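Local coordinates for protein interleukin-20 receptor subunit beta (Homo sapiens, PDB 6DF3) that pairs with IL20RA or IL22RA1 to form cell-surface receptors for the cytokines IL-19, IL-20 and IL-24, or for IL-20 and IL-24, respectively, at residues Q128-R138 with A165-K176. The protein carries 1 engineered substitution. Sequence-based numbering, arbitrary orientation.
Unlike the reference sequence in segment 165-176: Glu172 (reference Gln).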
# COMPACT_ATOMS: atom_id res chain seq x y z
N GLN C 128 5.89 5.55 7.92
CA GLN C 128 6.52 6.47 7.05
C GLN C 128 8.05 6.34 7.04
O GLN C 128 8.64 6.81 6.06
CB GLN C 128 6.09 7.92 7.34
CG GLN C 128 4.57 8.15 7.18
CD GLN C 128 4.14 8.31 5.70
OE1 GLN C 128 4.96 8.18 4.74
NE2 GLN C 128 2.85 8.61 5.51
N PHE C 129 8.68 5.67 8.00
CA PHE C 129 10.14 5.73 8.17
C PHE C 129 10.90 4.45 8.02
O PHE C 129 10.61 3.45 8.73
CB PHE C 129 10.50 6.23 9.59
CG PHE C 129 10.10 7.66 9.88
CD1 PHE C 129 8.78 7.96 10.29
CD2 PHE C 129 11.04 8.68 9.83
CE1 PHE C 129 8.39 9.27 10.58
CE2 PHE C 129 10.66 9.99 10.14
CZ PHE C 129 9.33 10.28 10.50
N GLU C 130 11.99 4.55 7.25
CA GLU C 130 13.06 3.54 7.24
C GLU C 130 14.36 4.12 7.91
O GLU C 130 14.64 5.37 7.82
CB GLU C 130 13.37 3.09 5.80
CG GLU C 130 12.28 2.23 5.15
CD GLU C 130 12.49 2.07 3.63
OE1 GLU C 130 13.45 1.34 3.26
OE2 GLU C 130 11.73 2.69 2.82
N PHE C 131 15.10 3.22 8.57
CA PHE C 131 16.33 3.56 9.34
C PHE C 131 17.58 3.02 8.64
O PHE C 131 17.64 1.83 8.26
CB PHE C 131 16.32 3.00 10.78
CG PHE C 131 15.20 3.54 11.62
CD1 PHE C 131 13.94 2.94 11.58
CD2 PHE C 131 15.38 4.67 12.44
CE1 PHE C 131 12.89 3.44 12.36
CE2 PHE C 131 14.34 5.17 13.24
CZ PHE C 131 13.09 4.57 13.19
N LEU C 132 18.52 3.94 8.46
CA LEU C 132 19.89 3.65 8.08
C LEU C 132 20.76 3.63 9.31
O LEU C 132 20.75 4.55 10.10
CB LEU C 132 20.40 4.77 7.20
CG LEU C 132 21.26 4.37 6.05
CD1 LEU C 132 20.42 4.62 4.81
CD2 LEU C 132 22.60 5.14 6.03
N VAL C 133 21.54 2.59 9.46
CA VAL C 133 22.45 2.47 10.61
C VAL C 133 23.83 2.25 10.04
O VAL C 133 24.04 1.33 9.26
CB VAL C 133 22.04 1.33 11.57
CG1 VAL C 133 22.93 1.32 12.80
CG2 VAL C 133 20.59 1.51 11.99
N ALA C 134 24.75 3.15 10.38
CA ALA C 134 26.16 3.02 10.01
C ALA C 134 26.86 2.50 11.22
O ALA C 134 26.59 2.97 12.35
CB ALA C 134 26.76 4.36 9.61
N TYR C 135 27.70 1.48 10.99
CA TYR C 135 28.57 0.97 12.02
C TYR C 135 29.94 0.50 11.48
O TYR C 135 30.08 0.10 10.31
CB TYR C 135 27.87 -0.15 12.81
CG TYR C 135 27.53 -1.44 12.06
CD1 TYR C 135 28.43 -2.55 11.96
CD2 TYR C 135 26.27 -1.58 11.51
CE1 TYR C 135 28.05 -3.71 11.28
CE2 TYR C 135 25.89 -2.72 10.85
CZ TYR C 135 26.75 -3.77 10.74
OH TYR C 135 26.16 -4.81 10.05
N TRP C 136 30.92 0.55 12.38
CA TRP C 136 32.32 0.29 12.03
C TRP C 136 33.13 -0.12 13.26
O TRP C 136 32.78 0.23 14.40
CB TRP C 136 32.96 1.52 11.35
CG TRP C 136 33.08 2.78 12.23
CD1 TRP C 136 34.12 3.11 13.07
CD2 TRP C 136 32.13 3.86 12.34
NE1 TRP C 136 33.87 4.31 13.70
CE2 TRP C 136 32.66 4.79 13.26
CE3 TRP C 136 30.88 4.12 11.75
CZ2 TRP C 136 32.00 5.95 13.62
CZ3 TRP C 136 30.20 5.28 12.10
CH2 TRP C 136 30.77 6.19 13.03
N ARG C 137 34.20 -0.86 13.02
CA ARG C 137 35.19 -1.13 14.03
C ARG C 137 36.03 0.15 14.14
O ARG C 137 36.47 0.66 13.11
CB ARG C 137 36.04 -2.31 13.57
CG ARG C 137 36.90 -2.94 14.64
CD ARG C 137 37.68 -4.10 14.04
NE ARG C 137 38.66 -4.60 14.97
CZ ARG C 137 38.43 -5.44 15.98
NH1 ARG C 137 37.21 -5.90 16.23
NH2 ARG C 137 39.46 -5.83 16.76
N ARG C 138 36.25 0.67 15.35
CA ARG C 138 36.99 1.95 15.52
C ARG C 138 38.54 1.80 15.51
O ARG C 138 39.22 1.86 16.56
CB ARG C 138 36.51 2.70 16.76
CG ARG C 138 36.96 4.17 16.82
CD ARG C 138 37.69 4.49 18.13
NE ARG C 138 36.74 4.87 19.17
CZ ARG C 138 36.80 4.56 20.47
NH1 ARG C 138 37.78 3.81 20.96
NH2 ARG C 138 35.84 4.99 21.28
N ALA C 165 39.22 -3.86 19.63
CA ALA C 165 38.83 -2.47 19.36
C ALA C 165 37.35 -2.22 19.62
O ALA C 165 36.52 -3.11 19.41
CB ALA C 165 39.16 -2.10 17.92
N ALA C 166 37.01 -1.01 20.04
CA ALA C 166 35.61 -0.59 20.22
C ALA C 166 34.89 -0.51 18.87
O ALA C 166 35.53 -0.26 17.84
CB ALA C 166 35.54 0.76 20.92
N TYR C 167 33.58 -0.74 18.90
CA TYR C 167 32.73 -0.66 17.71
C TYR C 167 31.81 0.53 17.91
O TYR C 167 31.25 0.70 19.00
CB TYR C 167 31.89 -1.93 17.54
CG TYR C 167 32.59 -3.11 16.85
CD1 TYR C 167 33.62 -3.82 17.49
CD2 TYR C 167 32.19 -3.54 15.57
CE1 TYR C 167 34.24 -4.91 16.86
CE2 TYR C 167 32.78 -4.62 14.93
CZ TYR C 167 33.81 -5.31 15.58
OH TYR C 167 34.39 -6.37 14.94
N CYS C 168 31.65 1.35 16.87
CA CYS C 168 30.88 2.59 16.99
C CYS C 168 29.69 2.62 16.04
O CYS C 168 29.73 2.01 14.98
CB CYS C 168 31.78 3.81 16.79
SG CYS C 168 33.09 3.91 18.03
N VAL C 169 28.64 3.32 16.43
CA VAL C 169 27.35 3.29 15.71
C VAL C 169 26.56 4.63 15.75
O VAL C 169 26.49 5.28 16.79
CB VAL C 169 26.43 2.17 16.28
CG1 VAL C 169 27.02 0.79 16.03
CG2 VAL C 169 26.21 2.34 17.78
N LYS C 170 25.97 5.02 14.61
CA LYS C 170 25.05 6.13 14.55
C LYS C 170 23.91 5.72 13.58
O LYS C 170 24.10 4.83 12.73
CB LYS C 170 25.75 7.40 14.04
CG LYS C 170 26.37 7.20 12.67
CD LYS C 170 27.04 8.44 12.11
CE LYS C 170 27.55 8.18 10.70
NZ LYS C 170 28.14 9.41 10.10
N ALA C 171 22.77 6.40 13.70
CA ALA C 171 21.54 6.07 12.97
C ALA C 171 20.81 7.32 12.46
O ALA C 171 20.79 8.38 13.10
CB ALA C 171 20.61 5.24 13.84
N GLU C 172 20.15 7.14 11.34
CA GLU C 172 19.58 8.19 10.53
C GLU C 172 18.20 7.65 10.11
O GLU C 172 17.98 6.44 10.12
CB GLU C 172 20.49 8.24 9.30
CG GLU C 172 20.43 9.43 8.40
CD GLU C 172 21.12 9.19 7.05
OE1 GLU C 172 21.43 10.20 6.37
OE2 GLU C 172 21.34 8.03 6.63
N THR C 173 17.33 8.53 9.64
CA THR C 173 15.98 8.18 9.34
C THR C 173 15.82 8.51 7.81
O THR C 173 16.57 9.35 7.29
CB THR C 173 15.15 9.06 10.29
OG1 THR C 173 14.33 8.29 11.19
CG2 THR C 173 14.43 10.08 9.55
N PHE C 174 14.90 7.82 7.11
CA PHE C 174 14.59 8.06 5.66
C PHE C 174 13.09 7.91 5.43
O PHE C 174 12.52 6.96 5.92
CB PHE C 174 15.29 7.08 4.71
CG PHE C 174 14.89 7.27 3.26
CD1 PHE C 174 15.29 8.40 2.54
CD2 PHE C 174 14.08 6.33 2.61
CE1 PHE C 174 14.91 8.59 1.19
CE2 PHE C 174 13.70 6.51 1.27
CZ PHE C 174 14.11 7.64 0.55
N VAL C 175 12.51 8.84 4.66
CA VAL C 175 11.06 9.01 4.47
C VAL C 175 10.78 9.03 2.95
O VAL C 175 10.94 10.08 2.25
CB VAL C 175 10.56 10.34 5.18
CG1 VAL C 175 9.08 10.61 4.90
CG2 VAL C 175 10.74 10.26 6.69
N LYS C 176 10.44 7.84 2.40
CA LYS C 176 10.19 7.68 0.95
C LYS C 176 9.20 8.72 0.38
O LYS C 176 9.47 9.31 -0.66
CB LYS C 176 9.71 6.27 0.68
CG LYS C 176 9.70 5.92 -0.80
CD LYS C 176 9.34 4.46 -1.03
CE LYS C 176 10.50 3.55 -0.65
NZ LYS C 176 10.13 2.17 -1.03
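Strands 130-137 and 167-175 run antiparallel, their axes 4.6 Å apart at closest approach, and Glu130, Leu132, Ala134 and Trp136 form hydrogen-bonded pairs with Phe174, Glu172, Lys170 and Cys168. One more backbone bond, from Arg138 N to Ala166 O, continues the pairing past Arg137 and Tyr167. On the face carrying Trp136, CB of Cys168 sits over one side of the indole, 3.8 Å from CE2. CG of Trp136 stands between its backbone N and carbonyl carbon (chi1 64°), which turns the ring back across the neighbouring strand. Cys168 SG lies obliquely to the five-membered ring and forms a disulfide with Cys189. Lys170 CE reaches the indole edge at CZ3, and its ammonium makes a cation-pi contact with Phe184. Further along, Glu172, which differs from the reference glutamine, lies beside Leu132.

The two strands are the central pair of a four-stranded sheet in the second fibronectin type III domain. Strand 145-149 flanks one, and strand 180-189 the other. The opposite face, with Val133, Tyr135 and Val169, packs on Leu158 of strand 156-160 across the sandwich. Here Val169 CG1 touches Tyr135 CB at 3.5 Å. Near the other end, Val175 CG2 lies 3.5 Å from Phe129 CE2. Thr173 OG1 is buried there without a polar partner.

Arg137 extends over Tyr167, placing CG above the ring face in a CH-pi contact, 4.2 Å from the centroid. Its guanidinium is turned 84° from the ring, and NH1 gives Tyr167 OH a weak hydrogen bond (3.1 Å). NH1 also bonds to Glu162 O, and NH2 to Pro163 O. With an alanine here, the Glu162 and Pro163 carbonyls would probably lose this donor and the Tyr167 ring its CH-pi partner. Ala165 CB lies over one guanidinium face.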